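Local atomic coordinates of chitin oligosaccahride binding protein NagB1 (Paenibacillus sp. FPU-7, PDB entry 7EHP), a protein that binds short chitin oligosaccharides such as N,N'-diacetylchitobiose and, as an extracellular solute-binding protein, probably delivers them to a membrane transporter. Residues D66-T71 and Y282-G287; L82-P87 and K109-P114; Y117-V122 and G276-G281; P61-D66 and G287-L292. All blocks are in the same frame, centred on the assembly; numbering follows the deposited sequence.

Contact 1 of 4, residues D66-T71 and Y282-G287. With NAG (2-acetamido-2-deoxy-beta-D-glucopyranose), chain C; NAG (2-acetamido-2-deoxy-beta-D-glucopyranose), chain B.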
loop_
_atom_site.group_PDB
_atom_site.type_symbol
_atom_site.label_atom_id
_atom_site.label_comp_id
_atom_site.label_asym_id
_atom_site.label_seq_id
_atom_site.Cartn_x
_atom_site.Cartn_y
_atom_site.Cartn_z
ATOM N N ASP A 66 -0.893 5.703 -12.815
ATOM C CA ASP A 66 -0.597 5.080 -11.531
ATOM C C ASP A 66 -0.269 3.605 -11.751
ATOM O O ASP A 66 -1.088 2.853 -12.291
ATOM C CB ASP A 66 -1.799 5.253 -10.606
ATOM C CG ASP A 66 -1.515 4.817 -9.196
ATOM O OD1 ASP A 66 -1.172 3.633 -8.986
ATOM O OD2 ASP A 66 -1.625 5.672 -8.292
ATOM N N LEU A 67 0.932 3.192 -11.340
ATOM C CA LEU A 67 1.447 1.865 -11.649
ATOM C C LEU A 67 2.080 1.256 -10.406
ATOM O O LEU A 67 2.676 1.980 -9.612
ATOM C CB LEU A 67 2.486 1.947 -12.787
ATOM C CG LEU A 67 3.276 0.684 -13.119
ATOM C CD1 LEU A 67 2.368 -0.288 -13.850
ATOM C CD2 LEU A 67 4.542 1.031 -13.940
ATOM N N PHE A 68 1.949 -0.069 -10.233
ATOM C CA PHE A 68 2.596 -0.791 -9.136
ATOM C C PHE A 68 3.772 -1.615 -9.648
ATOM O O PHE A 68 3.710 -2.208 -10.729
ATOM C CB PHE A 68 1.604 -1.716 -8.391
ATOM C CG PHE A 68 0.820 -0.990 -7.352
ATOM C CD1 PHE A 68 -0.245 -0.183 -7.720
ATOM C CD2 PHE A 68 1.186 -1.043 -6.022
ATOM C CE1 PHE A 68 -0.977 0.530 -6.772
ATOM C CE2 PHE A 68 0.458 -0.329 -5.068
ATOM C CZ PHE A 68 -0.618 0.468 -5.454
ATOM N N GLY A 69 4.849 -1.634 -8.874
ATOM C CA GLY A 69 5.978 -2.470 -9.191
ATOM C C GLY A 69 5.707 -3.939 -8.898
ATOM O O GLY A 69 4.616 -4.357 -8.501
ATOM N N GLY A 70 6.743 -4.738 -9.121
ATOM C CA GLY A 70 6.601 -6.177 -8.961
ATOM C C GLY A 70 5.785 -6.764 -10.095
ATOM O O GLY A 70 5.977 -6.432 -11.272
ATOM N N THR A 71 4.827 -7.611 -9.710
ATOM C CA THR A 71 4.033 -8.415 -10.640
ATOM C C THR A 71 3.417 -7.599 -11.764
ATOM O O THR A 71 3.454 -8.007 -12.933
ATOM C CB THR A 71 2.934 -9.140 -9.853
ATOM O OG1 THR A 71 3.540 -10.133 -9.027
ATOM C CG2 THR A 71 1.941 -9.792 -10.783
ATOM N N TYR A 282 8.951 0.430 -1.814
ATOM C CA TYR A 282 8.872 1.518 -2.795
ATOM C C TYR A 282 8.052 1.019 -3.979
ATOM O O TYR A 282 8.594 0.759 -5.057
ATOM C CB TYR A 282 10.277 1.952 -3.237
ATOM C CG TYR A 282 11.195 2.387 -2.119
ATOM C CD1 TYR A 282 11.804 1.458 -1.280
ATOM C CD2 TYR A 282 11.468 3.731 -1.910
ATOM C CE1 TYR A 282 12.646 1.866 -0.249
ATOM C CE2 TYR A 282 12.312 4.144 -0.893
ATOM C CZ TYR A 282 12.898 3.211 -0.068
ATOM O OH TYR A 282 13.722 3.645 0.948
ATOM N N SER A 283 6.742 0.892 -3.778
ATOM C CA SER A 283 5.914 0.029 -4.616
ATOM C C SER A 283 5.087 0.753 -5.665
ATOM O O SER A 283 4.717 0.135 -6.671
ATOM C CB SER A 283 4.943 -0.749 -3.731
ATOM O OG SER A 283 4.089 0.182 -3.085
ATOM N N ASN A 284 4.721 2.012 -5.424
ATOM C CA ASN A 284 3.651 2.669 -6.166
ATOM C C ASN A 284 4.091 4.053 -6.616
ATOM O O ASN A 284 4.563 4.857 -5.805
ATOM C CB ASN A 284 2.377 2.794 -5.324
ATOM C CG ASN A 284 1.203 3.331 -6.133
ATOM O OD1 ASN A 284 0.355 4.057 -5.616
ATOM N ND2 ASN A 284 1.156 2.973 -7.412
ATOM N N GLY A 285 3.924 4.323 -7.901
ATOM C CA GLY A 285 4.275 5.600 -8.481
ATOM C C GLY A 285 3.608 5.728 -9.827
ATOM O O GLY A 285 2.397 5.498 -9.928
ATOM N N TYR A 286 4.384 6.081 -10.867
ATOM C CA TYR A 286 3.860 6.290 -12.209
ATOM C C TYR A 286 4.692 5.543 -13.241
ATOM O O TYR A 286 5.917 5.428 -13.115
ATOM C CB TYR A 286 3.813 7.794 -12.538
ATOM C CG TYR A 286 2.733 8.436 -11.722
ATOM C CD1 TYR A 286 1.408 8.401 -12.146
ATOM C CD2 TYR A 286 3.011 8.989 -10.484
ATOM C CE1 TYR A 286 0.393 8.947 -11.361
ATOM C CE2 TYR A 286 1.998 9.539 -9.692
ATOM C CZ TYR A 286 0.700 9.515 -10.135
ATOM O OH TYR A 286 -0.307 10.042 -9.342
ATOM N N GLY A 287 4.007 5.018 -14.258
ATOM C CA GLY A 287 4.652 4.450 -15.417
ATOM C C GLY A 287 4.279 5.280 -16.635
ATOM O O GLY A 287 3.436 6.176 -16.571
HETATM C C1 NAG C . -2.095 5.235 -2.490
HETATM C C2 NAG C . -0.752 4.548 -2.257
HETATM C C3 NAG C . -0.878 3.046 -2.516
HETATM C C4 NAG C . -2.098 2.445 -1.811
HETATM C C5 NAG C . -3.336 3.334 -1.991
HETATM C C6 NAG C . -4.564 2.896 -1.221
HETATM C C7 NAG C . 1.003 6.203 -2.759
HETATM C C8 NAG C . 2.065 6.616 -3.735
HETATM N N2 NAG C . 0.295 5.119 -3.093
HETATM O O1 NAG C . -1.963 6.600 -2.296
HETATM O O3 NAG C . 0.332 2.408 -2.111
HETATM O O4 NAG C . -2.411 1.227 -2.478
HETATM O O5 NAG C . -3.057 4.689 -1.614
HETATM O O6 NAG C . -5.716 3.588 -1.699
HETATM O O7 NAG C . 0.792 6.832 -1.722
HETATM C C1 NAG B . -1.998 0.047 -1.795
HETATM C C2 NAG B . -2.496 -1.130 -2.628
HETATM C C3 NAG B . -2.077 -2.442 -1.984
HETATM C C4 NAG B . -0.570 -2.462 -1.785
HETATM C C5 NAG B . -0.126 -1.235 -0.991
HETATM C C6 NAG B . 1.376 -1.132 -0.835
HETATM C C7 NAG B . -4.494 -1.075 -4.057
HETATM C C8 NAG B . -5.981 -1.043 -4.093
HETATM N N2 NAG B . -3.936 -1.083 -2.837
HETATM O O3 NAG B . -2.464 -3.518 -2.824
HETATM O O4 NAG B . -0.175 -3.629 -1.077
HETATM O O5 NAG B . -0.565 -0.034 -1.640
HETATM O O6 NAG B . 2.049 -1.212 -2.085
HETATM O O7 NAG B . -3.817 -1.103 -5.090
HETATM O O HOH W 1 -2.212 8.254 -8.058
HETATM O O HOH W 2 -2.543 4.069 -5.815
HETATM O O HOH W 3 0.973 6.457 -7.537
#
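Leu67 O is gripped by two donors: Gly285 N comes nearly straight on at 3.2 Å, and Asn284 ND2 stands above the carbonyl plane, 2.9 Å from Leu67 O. The other proton of Asn284 ND2 points at Asp66 OD1 (2.9 Å, angle at the hydrogen 170°), meeting it from above the carboxylate plane. A flipped amide would lose both bonds, which probably fixes its orientation and turns its oxygen to the sugar: N2 of NAG (chain C) donates to Asn284 OD1 at 2.7 Å. Asparagine suits this place because one flat group both donates and accepts. CG of Asn284, anti to the backbone N (chi1 -173°), brings the amide over one face of the Phe68 ring, the two planes 8° apart, with ND2 toward the rim. At the ring edge lies O6 of NAG (chain B), hydrogen-bonded to Ser283 OG at 2.7 Å. Phe68, Ser283 and Asn284 line the glycan pocket. A serine in place of Phe68 would probably leave the Asn284 amide without its stacking partner and open a gap beside both sugars. A water joins Asp66 OD2 and Tyr286 OH. The sheet continues on both sides of this antiparallel pair: strand 3-7 parallel to strand 64-68, bonded through Asp66, and strand 109-125 antiparallel to 277-288, bonded through Tyr286, while Gly70 takes the N-cap position of helix 71-78.

Contact 2 of 4, residues L82-P87 and K109-P114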
loop_
_atom_site.group_PDB
_atom_site.type_symbol
_atom_site.label_atom_id
_atom_site.label_comp_id
_atom_site.label_asym_id
_atom_site.label_seq_id
_atom_site.Cartn_x
_atom_site.Cartn_y
_atom_site.Cartn_z
ATOM N N LEU A 82 5.632 -0.600 -21.589
ATOM C CA LEU A 82 6.141 0.415 -20.678
ATOM C C LEU A 82 7.385 1.049 -21.259
ATOM O O LEU A 82 8.313 0.342 -21.665
ATOM C CB LEU A 82 6.487 -0.161 -19.306
ATOM C CG LEU A 82 5.408 -0.804 -18.430
ATOM C CD1 LEU A 82 5.999 -1.042 -17.052
ATOM C CD2 LEU A 82 4.116 0.005 -18.326
ATOM N N LEU A 83 7.418 2.377 -21.242
ATOM C CA LEU A 83 8.604 3.118 -21.649
ATOM C C LEU A 83 9.760 2.852 -20.692
ATOM O O LEU A 83 9.597 2.939 -19.472
ATOM C CB LEU A 83 8.280 4.604 -21.669
ATOM C CG LEU A 83 9.317 5.550 -22.249
ATOM C CD1 LEU A 83 9.544 5.230 -23.738
ATOM C CD2 LEU A 83 8.809 6.971 -22.015
ATOM N N GLU A 84 10.928 2.523 -21.242
ATOM C CA GLU A 84 12.130 2.362 -20.432
ATOM C C GLU A 84 12.699 3.731 -20.081
ATOM O O GLU A 84 12.796 4.610 -20.940
ATOM C CB GLU A 84 13.166 1.521 -21.175
ATOM C CG GLU A 84 14.091 0.727 -20.268
ATOM C CD GLU A 84 15.213 1.573 -19.720
ATOM O OE1 GLU A 84 15.597 2.549 -20.404
ATOM O OE2 GLU A 84 15.723 1.267 -18.618
ATOM N N LEU A 85 13.086 3.906 -18.816
ATOM C CA LEU A 85 13.305 5.237 -18.256
ATOM C C LEU A 85 14.768 5.581 -17.997
ATOM O O LEU A 85 15.044 6.648 -17.436
ATOM C CB LEU A 85 12.517 5.396 -16.954
ATOM C CG LEU A 85 11.011 5.158 -17.030
ATOM C CD1 LEU A 85 10.361 5.442 -15.680
ATOM C CD2 LEU A 85 10.377 6.006 -18.124
ATOM N N THR A 86 15.704 4.728 -18.372
ATOM C CA THR A 86 17.095 5.027 -18.041
ATOM C C THR A 86 17.678 6.206 -18.837
ATOM O O THR A 86 18.405 7.021 -18.250
ATOM C CB THR A 86 17.951 3.772 -18.216
ATOM O OG1 THR A 86 17.405 2.717 -17.409
ATOM C CG2 THR A 86 19.384 4.047 -17.780
ATOM N N PRO A 87 17.398 6.362 -20.142
ATOM C CA PRO A 87 17.874 7.586 -20.814
ATOM C C PRO A 87 17.374 8.849 -20.147
ATOM O O PRO A 87 18.158 9.780 -19.926
ATOM C CB PRO A 87 17.329 7.438 -22.241
ATOM C CG PRO A 87 17.203 5.978 -22.436
ATOM C CD PRO A 87 16.723 5.470 -21.104
ATOM N N LYS A 109 16.818 -2.884 -16.326
ATOM C CA LYS A 109 16.145 -1.748 -16.947
ATOM C C LYS A 109 14.968 -1.287 -16.092
ATOM O O LYS A 109 14.400 -2.059 -15.320
ATOM C CB LYS A 109 15.674 -2.100 -18.361
ATOM C CG LYS A 109 16.815 -2.073 -19.369
ATOM C CD LYS A 109 16.569 -3.002 -20.540
ATOM C CE LYS A 109 17.784 -3.052 -21.466
ATOM N NZ LYS A 109 18.172 -1.712 -22.017
ATOM N N ILE A 110 14.601 -0.011 -16.246
ATOM C CA ILE A 110 13.728 0.692 -15.306
ATOM C C ILE A 110 12.461 1.132 -16.028
ATOM O O ILE A 110 12.537 1.826 -17.054
ATOM C CB ILE A 110 14.453 1.898 -14.692
ATOM C CG1 ILE A 110 15.711 1.431 -13.986
ATOM C CG2 ILE A 110 13.553 2.658 -13.713
ATOM C CD1 ILE A 110 16.629 2.535 -13.614
ATOM N N TYR A 111 11.285 0.756 -15.482
ATOM C CA TYR A 111 10.033 0.993 -16.198
ATOM C C TYR A 111 8.970 1.705 -15.365
ATOM O O TYR A 111 7.821 1.826 -15.815
ATOM C CB TYR A 111 9.461 -0.320 -16.748
ATOM C CG TYR A 111 10.381 -1.059 -17.712
ATOM C CD1 TYR A 111 11.448 -1.817 -17.236
ATOM C CD2 TYR A 111 10.197 -0.980 -19.097
ATOM C CE1 TYR A 111 12.289 -2.498 -18.103
ATOM C CE2 TYR A 111 11.048 -1.660 -19.984
ATOM C CZ TYR A 111 12.091 -2.417 -19.469
ATOM O OH TYR A 111 12.947 -3.114 -20.291
ATOM N N GLY A 112 9.319 2.192 -14.187
ATOM C CA GLY A 112 8.439 3.069 -13.439
ATOM C C GLY A 112 9.236 3.722 -12.338
ATOM O O GLY A 112 10.391 3.360 -12.080
ATOM N N LEU A 113 8.611 4.707 -11.695
ATOM C CA LEU A 113 9.260 5.464 -10.626
ATOM C C LEU A 113 8.323 5.527 -9.429
ATOM O O LEU A 113 7.186 6.027 -9.565
ATOM C CB LEU A 113 9.650 6.873 -11.101
ATOM C CG LEU A 113 10.652 6.974 -12.261
ATOM C CD1 LEU A 113 10.840 8.430 -12.730
ATOM C CD2 LEU A 113 11.996 6.327 -11.899
ATOM N N PRO A 114 8.743 5.056 -8.253
ATOM C CA PRO A 114 7.891 5.176 -7.068
ATOM C C PRO A 114 7.823 6.619 -6.614
ATOM O O PRO A 114 8.834 7.330 -6.600
ATOM C CB PRO A 114 8.612 4.304 -6.031
ATOM C CG PRO A 114 10.040 4.409 -6.430
ATOM C CD PRO A 114 10.002 4.353 -7.940
HETATM O O HOH W 4 7.386 3.608 -17.752
#
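This is a partly buried junction in which the carboxylate of Glu84 and the side chain of Leu85 join the lead-in to helix 86-92 to the start of strand 109-125. Glu84 reaches across with OE2, which accepts from Ile110 N at 2.9 Å along an almost straight bond on its anti side, while Thr86 OG1 takes the syn lone pair of the same oxygen. In the return direction Leu85 N donates to Ile110 O at 2.8 Å. With CG roughly anti to the backbone N (chi1 -151°), Glu84 lays CG over one face of the Tyr111 ring, a CH-pi contact; the bend at chi2 then turns the carboxylate toward Ile110 N and Thr86. Glu84 also plays a capping role: its OE1 accepts from Thr86 N, at 3.0 Å, just where the helix begins. Cutting Glu84 back to an alanine is likely to leave Ile110 N, Thr86 N and Thr86 OG1 without this acceptor and uncover that ring face. Leu82 O lies at the edge of the tyrosine ring, in its plane, and Leu82 CD1 packs against Tyr111 CB at 3.5 Å. The branched end of Leu85 suits a buried place: CD1 touches Leu113 CG at 3.8 Å.

Contact 3 of 4, residues Y117-V122 and G276-G281. With NAG (2-acetamido-2-deoxy-beta-D-glucopyranose), chain B.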
loop_
_atom_site.group_PDB
_atom_site.type_symbol
_atom_site.label_atom_id
_atom_site.label_comp_id
_atom_site.label_asym_id
_atom_site.label_seq_id
_atom_site.Cartn_x
_atom_site.Cartn_y
_atom_site.Cartn_z
ATOM N N TYR A 117 7.605 6.067 -0.391
ATOM C CA TYR A 117 7.922 4.901 0.413
ATOM C C TYR A 117 6.764 4.660 1.373
ATOM O O TYR A 117 6.249 5.604 1.984
ATOM C CB TYR A 117 9.224 5.108 1.194
ATOM C CG TYR A 117 9.470 4.080 2.271
ATOM C CD1 TYR A 117 10.022 2.845 1.960
ATOM C CD2 TYR A 117 9.139 4.343 3.600
ATOM C CE1 TYR A 117 10.253 1.901 2.938
ATOM C CE2 TYR A 117 9.372 3.411 4.583
ATOM C CZ TYR A 117 9.931 2.190 4.245
ATOM O OH TYR A 117 10.154 1.256 5.216
ATOM N N PHE A 118 6.349 3.408 1.506
ATOM C CA PHE A 118 5.246 3.074 2.399
ATOM C C PHE A 118 5.737 2.131 3.487
ATOM O O PHE A 118 6.693 1.381 3.280
ATOM C CB PHE A 118 4.056 2.441 1.619
ATOM C CG PHE A 118 4.177 0.948 1.393
ATOM C CD1 PHE A 118 3.732 0.036 2.351
ATOM C CD2 PHE A 118 4.722 0.457 0.216
ATOM C CE1 PHE A 118 3.853 -1.346 2.140
ATOM C CE2 PHE A 118 4.851 -0.906 -0.004
ATOM C CZ PHE A 118 4.407 -1.811 0.955
ATOM N N VAL A 119 5.100 2.205 4.663
ATOM C CA VAL A 119 5.066 1.107 5.627
ATOM C C VAL A 119 3.609 0.840 5.975
ATOM O O VAL A 119 2.754 1.721 5.866
ATOM C CB VAL A 119 5.874 1.369 6.935
ATOM C CG1 VAL A 119 7.361 1.290 6.695
ATOM C CG2 VAL A 119 5.498 2.709 7.561
ATOM N N GLU A 120 3.324 -0.389 6.396
ATOM C CA GLU A 120 2.027 -0.747 6.949
ATOM C C GLU A 120 2.223 -1.202 8.381
ATOM O O GLU A 120 3.129 -1.985 8.663
ATOM C CB GLU A 120 1.363 -1.861 6.146
ATOM C CG GLU A 120 0.859 -1.432 4.803
ATOM C CD GLU A 120 0.157 -2.550 4.059
ATOM O OE1 GLU A 120 -0.281 -3.533 4.715
ATOM O OE2 GLU A 120 0.063 -2.440 2.814
ATOM N N GLY A 121 1.388 -0.708 9.279
ATOM C CA GLY A 121 1.448 -1.136 10.661
ATOM C C GLY A 121 0.227 -0.627 11.385
ATOM O O GLY A 121 -0.805 -0.381 10.755
ATOM N N VAL A 122 0.341 -0.425 12.690
ATOM C CA VAL A 122 -0.803 -0.145 13.540
ATOM C C VAL A 122 -0.768 1.325 13.913
ATOM O O VAL A 122 0.143 1.773 14.622
ATOM C CB VAL A 122 -0.805 -1.038 14.786
ATOM C CG1 VAL A 122 -2.073 -0.822 15.597
ATOM C CG2 VAL A 122 -0.644 -2.502 14.371
ATOM N N GLY A 276 10.286 -8.922 14.135
ATOM C CA GLY A 276 11.228 -7.851 13.938
ATOM C C GLY A 276 11.178 -7.195 12.582
ATOM O O GLY A 276 11.973 -6.280 12.331
ATOM N N MET A 277 10.285 -7.624 11.695
ATOM C CA MET A 277 10.193 -7.037 10.368
ATOM C C MET A 277 8.927 -6.202 10.238
ATOM O O MET A 277 7.977 -6.336 11.012
ATOM C CB MET A 277 10.222 -8.109 9.278
ATOM C CG MET A 277 11.138 -9.270 9.577
ATOM S SD MET A 277 11.113 -10.436 8.218
ATOM C CE MET A 277 11.861 -9.466 6.934
ATOM N N ILE A 278 8.926 -5.327 9.243
ATOM C CA ILE A 278 7.775 -4.482 8.966
ATOM C C ILE A 278 7.512 -4.525 7.472
ATOM O O ILE A 278 8.436 -4.639 6.662
ATOM C CB ILE A 278 7.979 -3.027 9.473
ATOM C CG1 ILE A 278 6.656 -2.250 9.445
ATOM C CG2 ILE A 278 9.073 -2.306 8.676
ATOM C CD1 ILE A 278 6.689 -0.924 10.244
ATOM N N ASN A 279 6.233 -4.471 7.117
ATOM C CA ASN A 279 5.808 -4.391 5.724
ATOM C C ASN A 279 6.087 -2.984 5.185
ATOM O O ASN A 279 5.586 -1.990 5.723
ATOM C CB ASN A 279 4.320 -4.751 5.639
ATOM C CG ASN A 279 3.775 -4.762 4.218
ATOM O OD1 ASN A 279 2.567 -4.602 4.010
ATOM N ND2 ASN A 279 4.644 -4.967 3.244
ATOM N N GLY A 280 6.891 -2.895 4.136
ATOM C CA GLY A 280 7.217 -1.598 3.574
ATOM C C GLY A 280 8.023 -1.740 2.306
ATOM O O GLY A 280 8.616 -2.791 2.040
ATOM N N GLY A 281 8.037 -0.666 1.520
ATOM C CA GLY A 281 8.835 -0.663 0.312
ATOM C C GLY A 281 8.490 0.518 -0.575
ATOM O O GLY A 281 7.805 1.455 -0.162
HETATM C C1 NAG B . -1.998 0.047 -1.795
HETATM C C2 NAG B . -2.496 -1.130 -2.628
HETATM C C3 NAG B . -2.077 -2.442 -1.984
HETATM C C4 NAG B . -0.570 -2.462 -1.785
HETATM C C5 NAG B . -0.126 -1.235 -0.991
HETATM C C6 NAG B . 1.376 -1.132 -0.835
HETATM C C7 NAG B . -4.494 -1.075 -4.057
HETATM C C8 NAG B . -5.981 -1.043 -4.093
HETATM N N2 NAG B . -3.936 -1.083 -2.837
HETATM O O3 NAG B . -2.464 -3.518 -2.824
HETATM O O4 NAG B . -0.175 -3.629 -1.077
HETATM O O5 NAG B . -0.565 -0.034 -1.640
HETATM O O6 NAG B . 2.049 -1.212 -2.085
HETATM O O7 NAG B . -3.817 -1.103 -5.090
HETATM O O HOH W 5 4.080 -4.901 8.793
#
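The segments of strands 109-125 and 277-288 that meet here run antiparallel, their axes at 145° and as near as 4.6 Å, with Phe118 and Gly281 as a hydrogen-bonded pair and Val119 facing Gly280 in a non-hydrogen-bonded one. Their mixed sheet is consistent with the periplasmic-binding-protein type fold of the family, and both Phe118 and Glu120 line the glycan pocket. Phe118 N donates to Gly281 O and Gly281 N to Phe118 O, each at 3.0 Å. With CG between the backbone N and the carbonyl carbon (chi1 85°), the Phe118 ring folds back over the neighbouring strand, and Gly280 CA sits above one face. Over the centre of the opposite face lies C6 of NAG (chain B): an aromatic side chain suits a place between backbone and sugar. Gly280 fits because a CB would run into Phe118 O and Val119 CG1. On the other side of the sheet, Val119 CB meets Ile278 CD1. Glu120 and Asn279 lie side by side, but their oxygens OE1 and OD1 are both acceptors and not bonded to each other; Asn279 ND2 is anchored to Phe350 O. Water 5 joins the strands, donating to Glu120 O and accepting from Asn279 N at 2.8 Å.

Contact 4 of 4, residues P61-D66 and G287-L292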
loop_
_atom_site.group_PDB
_atom_site.type_symbol
_atom_site.label_atom_id
_atom_site.label_comp_id
_atom_site.label_asym_id
_atom_site.label_seq_id
_atom_site.Cartn_x
_atom_site.Cartn_y
_atom_site.Cartn_z
ATOM N N PRO A 61 -3.076 1.955 -23.031
ATOM C CA PRO A 61 -3.027 2.521 -21.675
ATOM C C PRO A 61 -2.958 4.036 -21.734
ATOM O O PRO A 61 -2.660 4.607 -22.795
ATOM C CB PRO A 61 -1.730 1.935 -21.106
ATOM C CG PRO A 61 -0.863 1.804 -22.322
ATOM C CD PRO A 61 -1.807 1.279 -23.362
ATOM N N PRO A 62 -3.196 4.727 -20.617
ATOM C CA PRO A 62 -2.987 6.177 -20.604
ATOM C C PRO A 62 -1.529 6.482 -20.902
ATOM O O PRO A 62 -0.681 5.586 -20.936
ATOM C CB PRO A 62 -3.375 6.574 -19.173
ATOM C CG PRO A 62 -4.275 5.445 -18.712
ATOM C CD PRO A 62 -3.586 4.246 -19.281
ATOM N N LYS A 63 -1.226 7.766 -21.124
ATOM C CA LYS A 63 0.172 8.111 -21.397
ATOM C C LYS A 63 0.995 8.110 -20.112
ATOM O O LYS A 63 2.154 7.680 -20.110
ATOM C CB LYS A 63 0.252 9.464 -22.114
ATOM C CG LYS A 63 -0.397 9.478 -23.528
ATOM C CD LYS A 63 -0.004 8.226 -24.334
ATOM C CE LYS A 63 -0.674 8.129 -25.711
ATOM N NZ LYS A 63 -2.144 8.413 -25.698
ATOM N N ILE A 64 0.401 8.553 -19.008
ATOM C CA ILE A 64 1.009 8.510 -17.685
ATOM C C ILE A 64 -0.014 7.866 -16.755
ATOM O O ILE A 64 -1.196 8.215 -16.813
ATOM C CB ILE A 64 1.379 9.928 -17.188
ATOM C CG1 ILE A 64 2.287 10.649 -18.193
ATOM C CG2 ILE A 64 2.002 9.880 -15.784
ATOM C CD1 ILE A 64 2.205 12.170 -18.095
ATOM N N PHE A 65 0.420 6.922 -15.906
ATOM C CA PHE A 65 -0.571 6.151 -15.153
ATOM C C PHE A 65 -0.031 5.656 -13.822
ATOM O O PHE A 65 1.121 5.226 -13.718
ATOM C CB PHE A 65 -1.084 4.943 -15.948
ATOM C CG PHE A 65 -0.023 4.244 -16.747
ATOM C CD1 PHE A 65 0.786 3.277 -16.157
ATOM C CD2 PHE A 65 0.161 4.544 -18.088
ATOM C CE1 PHE A 65 1.764 2.621 -16.896
ATOM C CE2 PHE A 65 1.134 3.901 -18.830
ATOM C CZ PHE A 65 1.933 2.945 -18.245
ATOM N N ASP A 66 -0.893 5.703 -12.815
ATOM C CA ASP A 66 -0.597 5.080 -11.531
ATOM C C ASP A 66 -0.269 3.605 -11.751
ATOM O O ASP A 66 -1.088 2.853 -12.291
ATOM C CB ASP A 66 -1.799 5.253 -10.606
ATOM C CG ASP A 66 -1.515 4.817 -9.196
ATOM O OD1 ASP A 66 -1.172 3.633 -8.986
ATOM O OD2 ASP A 66 -1.625 5.672 -8.292
ATOM N N GLY A 287 4.007 5.018 -14.258
ATOM C CA GLY A 287 4.652 4.450 -15.417
ATOM C C GLY A 287 4.279 5.280 -16.635
ATOM O O GLY A 287 3.436 6.176 -16.571
ATOM N N PHE A 288 4.903 4.961 -17.755
ATOM C CA PHE A 288 4.715 5.776 -18.947
ATOM C C PHE A 288 4.514 4.865 -20.145
ATOM O O PHE A 288 5.213 3.855 -20.288
ATOM C CB PHE A 288 5.915 6.729 -19.118
ATOM C CG PHE A 288 6.114 7.618 -17.927
ATOM C CD1 PHE A 288 5.423 8.812 -17.823
ATOM C CD2 PHE A 288 6.920 7.217 -16.870
ATOM C CE1 PHE A 288 5.553 9.611 -16.716
ATOM C CE2 PHE A 288 7.055 8.016 -15.752
ATOM C CZ PHE A 288 6.367 9.213 -15.676
ATOM N N SER A 289 3.534 5.206 -20.980
ATOM C CA SER A 289 3.246 4.385 -22.148
ATOM C C SER A 289 4.473 4.243 -23.038
ATOM O O SER A 289 5.250 5.189 -23.228
ATOM C CB SER A 289 2.100 4.978 -22.959
ATOM O OG SER A 289 1.784 4.133 -24.055
ATOM N N ALA A 290 4.644 3.043 -23.588
ATOM C CA ALA A 290 5.673 2.855 -24.602
ATOM C C ALA A 290 5.379 3.658 -25.862
ATOM O O ALA A 290 6.313 3.999 -26.591
ATOM C CB ALA A 290 5.812 1.372 -24.936
ATOM N N SER A 291 4.109 3.998 -26.106
ATOM C CA SER A 291 3.673 4.709 -27.311
ATOM C C SER A 291 3.577 6.206 -27.029
ATOM O O SER A 291 2.496 6.766 -26.859
ATOM C CB SER A 291 2.332 4.166 -27.784
ATOM O OG SER A 291 2.446 2.815 -28.169
ATOM N N LEU A 292 4.728 6.865 -26.989
ATOM C CA LEU A 292 4.785 8.306 -26.799
ATOM C C LEU A 292 5.388 8.936 -28.042
ATOM O O LEU A 292 6.444 8.504 -28.512
ATOM C CB LEU A 292 5.608 8.688 -25.559
ATOM C CG LEU A 292 5.042 8.297 -24.185
ATOM C CD1 LEU A 292 5.957 8.758 -23.072
ATOM C CD2 LEU A 292 3.660 8.854 -24.002
HETATM O O HOH W 6 -0.694 4.392 -24.893
#
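The Phe65 ring carries Gly287 O over the centre of one face, 3.7 Å above the plane, and has Pro62 C at its edge, in plane. Its CG stands between the backbone N and the carbonyl carbon (chi1 39°), which turns the ring across the partner strand; CZ comes within 3.6 Å of Phe288 N. Gly287 suits its position because a CB there would clash with Phe65 CE1. The second ring, Phe288, lies alongside Ile64 and points the same way, CD1 touching Ile64 CG1 at 3.7 Å; these two apolar residues share the face of the sheet toward helix 294-307, where Phe303 meets Ile64 and Ala300 meets Phe288. The frame is an antiparallel pairing of strands 64-68 and 277-288: Phe65 and Gly287 form a hydrogen-bonded pair, Gly287 N donating to Phe65 O at 2.9 Å, and Ile64 with Phe288 a non-hydrogen-bonded one. Past the strand end Ser289 N still donates to Lys63 O, at 3.0 Å. The hydroxyl of Ser289 then closes an ST turn by accepting from Ser291 N at 3.1 Å, and water 6 links Ser289 OG to Pro61 O. A small polar serine thus serves backbone and water at once. On the more exposed side the methylenes of Lys63 slide past Leu292 in the opposite direction, CD lying 3.7 Å from Leu292 CD2.

Contacts 1, 3 and 4 all use strand 277-288: contact 3 pairs it with strand 109-125, contacts 1 and 4 with strand 64-68, sharing Asp66 and Gly287. Contacts 1 and 3 are buried near the centre of the chain, both touch NAG (chain B), and their polar side chains and aromatic rings serve the sugar pocket. Contact 2, partly buried, joins by a carboxylate cap and leucine packing; contact 4, buried though equally far from the centre, by strand bonds, aromatic packing and an ST turn. Contact 2 meets contact 1 through Tyr286 N to Leu113 O and contact 4 through Leu83 N to Phe288 O, both probable hydrogen bonds, whereas contacts 3 and 4 do not touch.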